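Local structure of OR486 (4R80) at residues V14-E17 against K18-Q22. The protein has no known natural function, being a de novo designed beta-sheet protein built to adopt the cystatin fold. Residues are numbered along the deposited sequence; the frame is centred on the assembly and turned at random.
Sequences VAKE and KILEQ
Ile19 sits one helical turn on from Ala15, and its amide N donates to Ala15 O at 3.1 Å. The same oxygen is met by the side chain of Ile19: with CG1 beside its own backbone N (chi1 -56°), that branch lies 3.2 Å from Ala15 O. Next along, Leu20 N binds Lys16 O at 2.9 Å, the shortest and straightest of the four i to i+4 bonds, while Leu20 CG rests 3.3 Å from that oxygen. These bonds belong to helix 4-22, which in this designed cystatin fold packs across the antiparallel four-stranded sheet. The tight part is the sheet side, where buried Ala15 presses on Val42, Val57 and Val59, and buried Ile19 on Val28, Leu44, Ile46 and Ile55. The Glu17 and Glu21 side is open to solvent. There the two side chains cross at about a right angle, their carboxylate planes 80° apart. A bend at chi2 (61°) turns the Glu17 carboxylate toward the next turn, bringing Glu17 OE2 3.6 Å from Glu21 OE2. Two like charges this close would probably repel, although solvent would probably screen much of this in solution; Glu21 N bonds to Glu17 O at 3.1 Å, and Glu21 CG lies 3.2 Å from that oxygen.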
ATOM      1  N   VAL A  14      -6.755   1.710   1.056  1.00 10.69           N
ATOM      2  CA  VAL A  14      -6.994   0.294   1.309  1.00 12.61           C
ATOM      3  C   VAL A  14      -5.666  -0.359   1.659  1.00 12.43           C
ATOM      4  O   VAL A  14      -5.571  -1.162   2.587  1.00 15.82           O
ATOM      5  CB  VAL A  14      -7.606  -0.408   0.078  1.00 10.36           C
ATOM      6  CG1 VAL A  14      -7.510  -1.922   0.216  1.00 13.75           C
ATOM      7  CG2 VAL A  14      -9.051   0.022  -0.116  1.00 15.35           C
ATOM      8  N   ALA A  15      -4.640   0.015   0.907  1.00 15.19           N
ATOM      9  CA  ALA A  15      -3.296  -0.500   1.107  1.00 12.78           C
ATOM     10  C   ALA A  15      -2.710  -0.066   2.447  1.00 12.82           C
ATOM     11  O   ALA A  15      -2.125  -0.873   3.167  1.00 10.73           O
ATOM     12  CB  ALA A  15      -2.404  -0.032  -0.019  1.00 12.26           C
ATOM     13  N   LYS A  16      -2.873   1.212   2.776  1.00 13.08           N
ATOM     14  CA  LYS A  16      -2.301   1.765   3.998  1.00 13.08           C
ATOM     15  C   LYS A  16      -2.997   1.231   5.248  1.00 15.11           C
ATOM     16  O   LYS A  16      -2.346   0.934   6.249  1.00 11.88           O
ATOM     17  CB  LYS A  16      -2.350   3.293   3.972  1.00 13.38           C
ATOM     18  CG  LYS A  16      -1.690   3.959   5.167  1.00 18.77           C
ATOM     19  CD  LYS A  16      -1.797   5.472   5.075  1.00 18.67           C
ATOM     20  CE  LYS A  16      -1.265   6.141   6.329  1.00 19.68           C
ATOM     21  NZ  LYS A  16      -1.587   7.594   6.351  1.00 35.90           N
ATOM     22  N   GLU A  17      -4.319   1.107   5.181  1.00 12.44           N
ATOM     23  CA  GLU A  17      -5.088   0.554   6.290  1.00 17.90           C
ATOM     24  C   GLU A  17      -4.679  -0.893   6.524  1.00 16.95           C
ATOM     25  O   GLU A  17      -4.622  -1.360   7.661  1.00 14.28           O
ATOM     26  CB  GLU A  17      -6.590   0.652   6.016  1.00 16.10           C
ATOM     27  CG  GLU A  17      -7.471   0.097   7.130  1.00 17.22           C
ATOM     28  CD  GLU A  17      -7.286   0.825   8.451  1.00 20.04           C
ATOM     29  OE1 GLU A  17      -7.076   2.056   8.435  1.00 22.27           O
ATOM     30  OE2 GLU A  17      -7.348   0.162   9.507  1.00 24.17           O
ATOM     31  N   LYS A  18      -4.396  -1.603   5.432  1.00 10.73           N
ATOM     32  CA  LYS A  18      -3.896  -2.967   5.506  1.00 17.12           C
ATOM     33  C   LYS A  18      -2.562  -3.056   6.244  1.00 18.84           C
ATOM     34  O   LYS A  18      -2.344  -3.955   7.049  1.00 17.74           O
ATOM     35  CB  LYS A  18      -3.759  -3.569   4.106  1.00 20.56           C
ATOM     36  CG  LYS A  18      -3.172  -4.969   4.097  1.00 24.81           C
ATOM     37  CD  LYS A  18      -4.041  -5.943   4.863  1.00 21.94           C
ATOM     38  CE  LYS A  18      -3.754  -7.372   4.451  1.00 26.24           C
ATOM     39  NZ  LYS A  18      -4.400  -8.350   5.366  1.00 35.24           N
ATOM     40  N   ILE A  19      -1.668  -2.109   5.962  1.00 10.98           N
ATOM     41  CA  ILE A  19      -0.365  -2.083   6.616  1.00 15.03           C
ATOM     42  C   ILE A  19      -0.478  -1.665   8.081  1.00 17.93           C
ATOM     43  O   ILE A  19       0.222  -2.202   8.942  1.00 17.62           O
ATOM     44  CB  ILE A  19       0.618  -1.154   5.873  1.00 13.57           C
ATOM     45  CG1 ILE A  19       0.743  -1.578   4.409  1.00 19.73           C
ATOM     46  CG2 ILE A  19       1.982  -1.168   6.539  1.00 17.53           C
ATOM     47  CD1 ILE A  19       1.097  -3.036   4.227  1.00 15.94           C
ATOM     48  N   LEU A  20      -1.369  -0.719   8.362  1.00 20.64           N
ATOM     49  CA  LEU A  20      -1.590  -0.249   9.727  1.00 22.53           C
ATOM     50  C   LEU A  20      -2.103  -1.360  10.642  1.00 21.26           C
ATOM     51  O   LEU A  20      -1.722  -1.438  11.811  1.00 31.42           O
ATOM     52  CB  LEU A  20      -2.569   0.928   9.738  1.00 13.93           C
ATOM     53  CG  LEU A  20      -2.040   2.276   9.243  1.00 20.76           C
ATOM     54  CD1 LEU A  20      -3.187   3.255   9.034  1.00 21.35           C
ATOM     55  CD2 LEU A  20      -1.014   2.849  10.208  1.00 20.61           C
ATOM     56  N   GLU A  21      -2.969  -2.213  10.107  1.00 12.02           N
ATOM     57  CA  GLU A  21      -3.522  -3.329  10.870  1.00 28.59           C
ATOM     58  C   GLU A  21      -2.451  -4.353  11.236  1.00 23.32           C
ATOM     59  O   GLU A  21      -2.427  -4.870  12.353  1.00 27.77           O
ATOM     60  CB  GLU A  21      -4.665  -3.998  10.102  1.00 23.90           C
ATOM     61  CG  GLU A  21      -5.926  -3.153  10.025  1.00 38.66           C
ATOM     62  CD  GLU A  21      -6.998  -3.777   9.154  1.00 42.11           C
ATOM     63  OE1 GLU A  21      -6.694  -4.759   8.447  1.00 45.50           O
ATOM     64  OE2 GLU A  21      -8.146  -3.282   9.176  1.00 50.32           O
ATOM     65  N   GLN A  22      -1.566  -4.642  10.285  1.00 18.29           N
ATOM     66  CA  GLN A  22      -0.491  -5.604  10.498  1.00 17.09           C
ATOM     67  C   GLN A  22       0.647  -5.000  11.316  1.00 21.34           C
ATOM     68  O   GLN A  22       1.493  -5.720  11.844  1.00 22.42           O
ATOM     69  CB  GLN A  22       0.041  -6.114   9.157  1.00 14.07           C
ATOM     70  CG  GLN A  22      -0.966  -6.918   8.352  1.00 22.16           C
ATOM     71  CD  GLN A  22      -0.377  -7.468   7.069  1.00 25.16           C
ATOM     72  OE1 GLN A  22       0.713  -7.074   6.654  1.00 22.46           O
ATOM     73  NE2 GLN A  22      -1.096  -8.385   6.432  1.00 23.83           N
TER